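Local structure of cysteine protease (Xylella fastidiosa, 3OIS) at residues Gln68-Gly73 against Thr79-Ala84; Ala86-Arg91 against Ser97-Pro102. The protein is probably a papain-like cysteine protease that cleaves peptide bonds, and binds uridine diphosphate. All coordinates share one frame; numbering follows the deposited sequence.

In the fold
Both contacts fold neighbouring loops onto one long helix, 78-93, the central helix of a papain-like fold: contact 1 brings the preceding loop against its first turns, and contact 2 brings the following loop back against its later ones. Their centres lie about 12 Å apart, and they meet directly. Y70 OH of contact 1 is 2.7 Å from Q88 OE1 of contact 2, a probable hydrogen bond, while Y70 CE1 packs 3.7 Å from I101 CG2. Contact 1 lies away from the nucleotide site. For contact 2, the side chain of I87 is about 12 Å from the bound UDP and about 10 Å from the side chain of Y184, which binds it.

Contact 1 (Gln68-Gly73 against Thr79-Ala84); sequences QVYDQG and TANALA
Y70 lays one edge of its ring along the first turns of helix 78-93, meeting N81 and A84 from the preceding loop. CE2 of Y70 sits 3.3 Å from the backbone O of N81, with that oxygen near the plane of the ring, so the slightly positive ring edge faces the carbonyl. The same CE2 of Y70 touches CB of A84 at 3.8 Å; alanine suits this place because its single methyl lets the ring lie close to the helix. CG of Y70 stands anti to the carbonyl carbon (chi1 -38°), which sends the ring toward the helix. The side chains of Y70 and N81 slide past each other in opposite directions, ring and amide planes 63° apart. The N81 amide is wedged between the tyrosine and Q72, with CG of N81 3.6 Å from CB of Q72. This is the tight, buried part. R254 makes a cation-pi contact with the same ring.

The loose side belongs to D71, exposed and with its CB turned from the helix. It works within its own loop: OD1 of D71 accepts from the backbone N of G73 at 2.9 Å, reached from above the carboxylate plane, and so closes an Asx turn. G73 follows with positive phi, a backbone state that glycine adopts easily.

In the papain family a glutamine of this loop lines the oxyanion hole and the helix starts at the nucleophilic cysteine. Q72 is consistent with that role, and it touches H237, in the Gly-Gly-His segment where these enzymes carry their catalytic histidine. The tyrosine hydroxyl binds Q88 farther along the helix, and no hydrogen bond joins the two segments; shape and the weakly polar ring edge against O of N81 hold them together.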
ATOM      1  N   GLN A  68       9.753   9.966   5.934  1.00 16.99           N
ATOM      2  CA  GLN A  68       8.466  10.241   6.549  1.00 18.60           C
ATOM      3  C   GLN A  68       7.351   9.662   5.675  1.00 15.56           C
ATOM      4  O   GLN A  68       7.561   9.349   4.482  1.00 13.84           O
ATOM      5  CB  GLN A  68       8.213  11.727   6.749  1.00 19.65           C
ATOM      6  CG  GLN A  68       8.189  12.546   5.530  1.00 27.87           C
ATOM      7  CD  GLN A  68       8.310  14.060   5.860  1.00 38.83           C
ATOM      8  OE1 GLN A  68       7.378  14.682   6.411  1.00 38.34           O
ATOM      9  NE2 GLN A  68       9.470  14.646   5.503  1.00 40.35           N
ATOM     10  N   VAL A  69       6.187   9.569   6.287  1.00 13.37           N
ATOM     11  CA  VAL A  69       4.989   9.163   5.502  1.00 12.94           C
ATOM     12  C   VAL A  69       4.748  10.088   4.324  1.00 13.79           C
ATOM     13  O   VAL A  69       5.101  11.301   4.363  1.00 13.77           O
ATOM     14  CB  VAL A  69       3.718   9.018   6.376  1.00 14.63           C
ATOM     15  CG1 VAL A  69       3.868   7.938   7.445  1.00 15.01           C
ATOM     16  CG2 VAL A  69       3.356  10.392   6.961  1.00 15.14           C
ATOM     17  N   TYR A  70       4.135   9.528   3.293  1.00 13.50           N
ATOM     18  CA  TYR A  70       3.613  10.391   2.240  1.00 12.68           C
ATOM     19  C   TYR A  70       2.199  10.789   2.510  1.00 13.11           C
ATOM     20  O   TYR A  70       1.591  10.300   3.440  1.00 11.31           O
ATOM     21  CB  TYR A  70       3.578   9.622   0.891  1.00 11.84           C
ATOM     22  CG  TYR A  70       4.745   8.660   0.567  1.00 10.67           C
ATOM     23  CD1 TYR A  70       6.113   9.059   0.701  1.00 13.16           C
ATOM     24  CD2 TYR A  70       4.495   7.331   0.230  1.00 12.65           C
ATOM     25  CE1 TYR A  70       7.140   8.216   0.380  1.00 15.24           C
ATOM     26  CE2 TYR A  70       5.551   6.449  -0.073  1.00 11.57           C
ATOM     27  CZ  TYR A  70       6.879   6.899  -0.019  1.00 14.06           C
ATOM     28  OH  TYR A  70       7.940   6.055  -0.326  1.00 13.71           O
ATOM     29  N   ASP A  71       1.668  11.682   1.659  1.00 13.78           N
ATOM     30  CA  ASP A  71       0.262  12.025   1.791  1.00 15.45           C
ATOM     31  C   ASP A  71      -0.360  11.788   0.416  1.00 14.47           C
ATOM     32  O   ASP A  71      -0.048  12.529  -0.547  1.00 14.61           O
ATOM     33  CB  ASP A  71       0.108  13.497   2.201  1.00 16.00           C
ATOM     34  CG  ASP A  71      -1.317  13.886   2.489  1.00 18.74           C
ATOM     35  OD1 ASP A  71      -2.281  13.163   2.102  1.00 16.81           O
ATOM     36  OD2 ASP A  71      -1.519  14.993   3.101  1.00 21.74           O
ATOM     37  N   GLN A  72      -1.232  10.769   0.272  1.00 14.50           N
ATOM     38  CA  GLN A  72      -1.757  10.509  -1.074  1.00 15.22           C
ATOM     39  C   GLN A  72      -2.806  11.494  -1.478  1.00 13.61           C
ATOM     40  O   GLN A  72      -3.176  11.539  -2.639  1.00 13.50           O
ATOM     41  CB  GLN A  72      -2.337   9.110  -1.110  1.00 14.62           C
ATOM     42  CG  GLN A  72      -3.643   8.964  -0.353  1.00 12.90           C
ATOM     43  CD  GLN A  72      -4.152   7.532  -0.539  1.00 14.65           C
ATOM     44  OE1 GLN A  72      -5.101   7.233  -1.368  1.00 17.97           O
ATOM     45  NE2 GLN A  72      -3.644   6.664   0.260  1.00  9.01           N
ATOM     46  N   GLY A  73      -3.259  12.331  -0.535  1.00 12.42           N
ATOM     47  CA  GLY A  73      -4.318  13.320  -0.841  1.00 13.61           C
ATOM     48  C   GLY A  73      -5.613  12.715  -1.394  1.00 11.36           C
ATOM     49  O   GLY A  73      -6.128  11.677  -0.883  1.00 14.29           O
ATOM     50  N   THR A  79      -2.612   1.934  -3.177  1.00 10.16           N
ATOM     51  CA  THR A  79      -1.751   0.831  -3.557  1.00 10.98           C
ATOM     52  C   THR A  79      -0.401   1.395  -4.021  1.00 10.22           C
ATOM     53  O   THR A  79       0.626   0.793  -3.688  1.00 10.46           O
ATOM     54  CB  THR A  79      -2.345  -0.120  -4.593  1.00 11.12           C
ATOM     55  OG1 THR A  79      -2.496   0.593  -5.840  1.00 13.65           O
ATOM     56  CG2 THR A  79      -3.696  -0.616  -4.101  1.00 14.49           C
ATOM     57  N   ALA A  80      -0.345   2.514  -4.780  1.00 10.67           N
ATOM     58  CA  ALA A  80       0.929   3.045  -5.264  1.00 12.14           C
ATOM     59  C   ALA A  80       1.735   3.647  -4.133  1.00 12.25           C
ATOM     60  O   ALA A  80       3.014   3.678  -4.196  1.00 12.94           O
ATOM     61  CB  ALA A  80       0.639   4.108  -6.238  1.00 12.71           C
ATOM     62  N   ASN A  81       1.029   4.192  -3.141  1.00 10.13           N
ATOM     63  CA  ASN A  81       1.709   4.757  -1.952  1.00 12.63           C
ATOM     64  C   ASN A  81       2.361   3.696  -1.073  1.00 14.73           C
ATOM     65  O   ASN A  81       3.555   3.839  -0.670  1.00 13.16           O
ATOM     66  CB  ASN A  81       0.768   5.625  -1.112  1.00 12.85           C
ATOM     67  CG  ASN A  81       0.534   6.975  -1.720  1.00 13.38           C
ATOM     68  OD1 ASN A  81      -0.128   7.113  -2.816  1.00 17.80           O
ATOM     69  ND2 ASN A  81       1.046   7.986  -1.083  1.00 10.04           N
ATOM     70  N   ALA A  82       1.640   2.588  -0.845  1.00 13.32           N
ATOM     71  CA  ALA A  82       2.162   1.473  -0.102  1.00 14.84           C
ATOM     72  C   ALA A  82       3.359   0.860  -0.864  1.00 14.80           C
ATOM     73  O   ALA A  82       4.387   0.588  -0.266  1.00 14.87           O
ATOM     74  CB  ALA A  82       1.083   0.388   0.138  1.00 14.20           C
ATOM     75  N   LEU A  83       3.209   0.651  -2.188  1.00 13.49           N
ATOM     76  CA  LEU A  83       4.255   0.029  -2.944  1.00 13.99           C
ATOM     77  C   LEU A  83       5.468   0.947  -3.154  1.00 14.20           C
ATOM     78  O   LEU A  83       6.628   0.445  -3.157  1.00 14.29           O
ATOM     79  CB  LEU A  83       3.715  -0.429  -4.305  1.00 15.02           C
ATOM     80  CG  LEU A  83       2.852  -1.702  -4.175  1.00 13.39           C
ATOM     81  CD1 LEU A  83       2.062  -1.968  -5.584  1.00 13.97           C
ATOM     82  CD2 LEU A  83       3.686  -2.983  -3.765  1.00 12.50           C
ATOM     83  N   ALA A  84       5.249   2.260  -3.321  1.00 14.41           N
ATOM     84  CA  ALA A  84       6.369   3.255  -3.386  1.00 14.56           C
ATOM     85  C   ALA A  84       7.229   3.104  -2.152  1.00 14.58           C
ATOM     86  O   ALA A  84       8.484   3.082  -2.276  1.00 16.41           O
ATOM     87  CB  ALA A  84       5.848   4.673  -3.475  1.00 15.64           C
TER

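Contact 2 (Ala86-Arg91 against Ser97-Pro102); sequences AIQFER and SPEFIP
Q88 points its CG anti to the backbone N (chi1 -172°) and runs on extended, carrying its amide across the returning loop to E99, I101 and P102. E99 is likewise extended, and the two side chains cross at about a right angle. NE2 of Q88 donates to OE2 of E99 at 3.0 Å in a nearly straight bond (168°), lying on the anti side of the carboxylate. OE1 of Q88, beside CD of P102 at 3.6 Å, is bound by Y70. Glutamine suits the place because its amide offers a donor to one neighbour and an acceptor to the other.

R91, bent at chi3, was modelled in two conformers; in one, NH1 and NH2 of R91 both reach O of P98, at 2.8 and 2.7 Å, so this grip is probably not always made. Arginine suits the place because it can turn two N-H groups to one carbonyl oxygen. F100 lies over a face of that group, but their implausibly close approach makes the detail doubtful.

At the buried end, CG2 of I87 meets CG of P102 at 3.7 Å, two compact apolar groups fitted together. I87 also packs on I286 of strand 280-287, and Y179 meets F100 edge-to-face. P102 packs on A84 as well, where the loop runs back along helix 78-93 before leading into helix 104-114.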
ATOM      1  N   ALA A  86       7.468   0.376  -0.089  1.00 14.50           N
ATOM      2  CA  ALA A  86       8.162  -0.900  -0.078  1.00 14.67           C
ATOM      3  C   ALA A  86       9.441  -0.766  -0.902  1.00 16.43           C
ATOM      4  O   ALA A  86      10.489  -1.281  -0.457  1.00 16.27           O
ATOM      5  CB  ALA A  86       7.240  -2.009  -0.669  1.00 16.50           C
ATOM      6  N   ILE A  87       9.356  -0.119  -2.092  1.00 14.38           N
ATOM      7  CA  ILE A  87      10.517   0.129  -2.996  1.00 15.85           C
ATOM      8  C   ILE A  87      11.545   1.027  -2.282  1.00 13.78           C
ATOM      9  O   ILE A  87      12.733   0.700  -2.298  1.00 14.98           O
ATOM     10  CB  ILE A  87      10.105   0.833  -4.268  1.00 14.35           C
ATOM     11  CG1 ILE A  87       9.351  -0.162  -5.146  1.00 14.67           C
ATOM     12  CG2 ILE A  87      11.369   1.264  -5.044  1.00 15.74           C
ATOM     13  CD1 ILE A  87      10.236  -1.346  -5.698  1.00 19.25           C
ATOM     14  N   GLN A  88      11.093   2.110  -1.641  1.00 13.54           N
ATOM     15  CA  GLN A  88      12.012   3.034  -0.958  1.00 15.28           C
ATOM     16  C   GLN A  88      12.698   2.333   0.182  1.00 17.05           C
ATOM     17  O   GLN A  88      13.938   2.495   0.322  1.00 19.06           O
ATOM     18  CB  GLN A  88      11.283   4.294  -0.490  1.00 14.50           C
ATOM     19  CG  GLN A  88      12.238   5.329   0.024  1.00 14.47           C
ATOM     20  CD  GLN A  88      11.628   6.703   0.075  1.00 20.11           C
ATOM     21  OE1 GLN A  88      10.503   6.942  -0.422  1.00 16.81           O
ATOM     22  NE2 GLN A  88      12.352   7.647   0.747  1.00 15.32           N
ATOM     23  N   PHE A  89      11.949   1.516   0.932  1.00 15.79           N
ATOM     24  CA  PHE A  89      12.498   0.785   2.032  1.00 16.70           C
ATOM     25  C   PHE A  89      13.554  -0.198   1.562  1.00 18.03           C
ATOM     26  O   PHE A  89      14.620  -0.333   2.223  1.00 18.28           O
ATOM     27  CB  PHE A  89      11.375   0.001   2.734  1.00 15.83           C
ATOM     28  CG  PHE A  89      11.814  -0.784   3.948  1.00 17.92           C
ATOM     29  CD1 PHE A  89      11.555  -0.302   5.256  1.00 17.67           C
ATOM     30  CD2 PHE A  89      12.526  -1.979   3.805  1.00 15.32           C
ATOM     31  CE1 PHE A  89      11.963  -1.070   6.407  1.00 18.71           C
ATOM     32  CE2 PHE A  89      12.915  -2.738   4.947  1.00 15.83           C
ATOM     33  CZ  PHE A  89      12.632  -2.270   6.242  1.00 16.77           C
ATOM     34  N   GLU A  90      13.239  -0.965   0.497  1.00 18.54           N
ATOM     35  CA  GLU A  90      14.164  -2.002   0.011  0.50 19.58           C
ATOM     36  C   GLU A  90      15.466  -1.382  -0.480  1.00 21.39           C
ATOM     37  O   GLU A  90      16.541  -2.007  -0.324  1.00 22.32           O
ATOM     38  CB  GLU A  90      13.558  -2.938  -1.080  0.50 19.81           C
ATOM     39  CG  GLU A  90      12.466  -3.897  -0.624  0.50 17.19           C
ATOM     40  CD  GLU A  90      12.913  -4.980   0.347  0.50 18.49           C
ATOM     41  OE1 GLU A  90      13.655  -5.920  -0.038  0.50 18.85           O
ATOM     42  OE2 GLU A  90      12.472  -4.901   1.485  0.50 11.62           O
ATOM     43  N   ARG A  91      15.407  -0.158  -1.027  1.00 22.96           N
ATOM     44  CA  ARG A  91      16.632   0.455  -1.575  0.50 24.15           C
ATOM     45  C   ARG A  91      17.558   0.814  -0.433  1.00 25.66           C
ATOM     46  O   ARG A  91      18.783   0.640  -0.542  1.00 26.85           O
ATOM     47  CB  ARG A  91      16.332   1.622  -2.517  0.50 24.31           C
ATOM     48  CG  ARG A  91      15.914   1.085  -3.919  0.50 23.88           C
ATOM     49  CD  ARG A  91      15.562   2.136  -4.933  0.50 28.00           C
ATOM     50  NE  ARG A  91      16.755   2.767  -5.513  0.50 30.50           N
ATOM     51  CZ  ARG A  91      17.207   3.975  -5.181  0.50 30.06           C
ATOM     52  NH1 ARG A  91      16.566   4.686  -4.265  0.50 29.30           N
ATOM     53  NH2 ARG A  91      18.309   4.474  -5.765  0.50 27.47           N
ATOM     54  N   SER A  97      21.802   3.740  -3.690  1.00 33.87           N
ATOM     55  CA  SER A  97      21.759   5.209  -3.587  1.00 35.48           C
ATOM     56  C   SER A  97      21.651   5.845  -4.982  1.00 35.34           C
ATOM     57  O   SER A  97      22.013   5.198  -5.971  1.00 37.20           O
ATOM     58  CB  SER A  97      23.019   5.754  -2.885  1.00 35.75           C
ATOM     59  OG  SER A  97      23.981   6.050  -3.876  1.00 36.76           O
ATOM     60  N   PRO A  98      21.142   7.090  -5.084  1.00 34.83           N
ATOM     61  CA  PRO A  98      20.632   7.927  -3.983  1.00 34.20           C
ATOM     62  C   PRO A  98      19.257   7.439  -3.473  1.00 32.41           C
ATOM     63  O   PRO A  98      18.556   6.658  -4.138  1.00 30.61           O
ATOM     64  CB  PRO A  98      20.446   9.290  -4.637  1.00 33.04           C
ATOM     65  CG  PRO A  98      20.093   8.968  -6.053  1.00 36.01           C
ATOM     66  CD  PRO A  98      20.871   7.703  -6.408  1.00 34.70           C
ATOM     67  N   GLU A  99      18.881   7.940  -2.324  1.00 30.86           N
ATOM     68  CA  GLU A  99      17.542   7.772  -1.867  1.00 30.63           C
ATOM     69  C   GLU A  99      16.600   8.718  -2.636  1.00 28.99           C
ATOM     70  O   GLU A  99      16.842   9.906  -2.758  1.00 29.98           O
ATOM     71  CB  GLU A  99      17.501   8.043  -0.346  1.00 31.56           C
ATOM     72  CG  GLU A  99      16.081   8.031   0.230  1.00 34.90           C
ATOM     73  CD  GLU A  99      16.051   7.722   1.726  1.00 40.25           C
ATOM     74  OE1 GLU A  99      17.067   7.945   2.454  1.00 39.56           O
ATOM     75  OE2 GLU A  99      14.994   7.263   2.178  1.00 36.41           O
ATOM     76  N   PHE A 100      15.515   8.182  -3.177  1.00 24.42           N
ATOM     77  CA  PHE A 100      14.479   9.058  -3.738  1.00 24.18           C
ATOM     78  C   PHE A 100      13.122   8.484  -3.380  1.00 21.77           C
ATOM     79  O   PHE A 100      13.035   7.296  -3.110  1.00 21.82           O
ATOM     80  CB  PHE A 100      14.609   9.223  -5.285  1.00 23.76           C
ATOM     81  CG  PHE A 100      14.591   7.905  -6.035  1.00 24.20           C
ATOM     82  CD1 PHE A 100      15.760   7.283  -6.376  1.00 24.71           C
ATOM     83  CD2 PHE A 100      13.385   7.266  -6.350  1.00 22.80           C
ATOM     84  CE1 PHE A 100      15.762   6.046  -7.054  1.00 26.79           C
ATOM     85  CE2 PHE A 100      13.372   6.021  -7.037  1.00 25.40           C
ATOM     86  CZ  PHE A 100      14.562   5.402  -7.368  1.00 28.48           C
ATOM     87  N   ILE A 101      12.088   9.324  -3.385  1.00 19.13           N
ATOM     88  CA  ILE A 101      10.707   8.828  -3.264  1.00 16.82           C
ATOM     89  C   ILE A 101      10.343   8.310  -4.680  1.00 17.02           C
ATOM     90  O   ILE A 101      10.497   9.045  -5.642  1.00 16.61           O
ATOM     91  CB  ILE A 101       9.761   9.948  -2.877  1.00 15.45           C
ATOM     92  CG1 ILE A 101      10.016  10.373  -1.404  1.00 19.37           C
ATOM     93  CG2 ILE A 101       8.306   9.438  -2.904  1.00 22.74           C
ATOM     94  CD1 ILE A 101       9.254  11.698  -1.002  1.00 19.65           C
ATOM     95  N   PRO A 102       9.922   7.035  -4.787  1.00 15.52           N
ATOM     96  CA  PRO A 102       9.487   6.531  -6.111  1.00 15.77           C
ATOM     97  C   PRO A 102       8.219   7.256  -6.583  1.00 17.33           C
ATOM     98  O   PRO A 102       7.368   7.646  -5.745  1.00 17.46           O
ATOM     99  CB  PRO A 102       9.178   5.043  -5.862  1.00 14.06           C
ATOM    100  CG  PRO A 102       9.974   4.696  -4.626  1.00 16.63           C
ATOM    101  CD  PRO A 102       9.979   5.937  -3.787  1.00 13.81           C
TER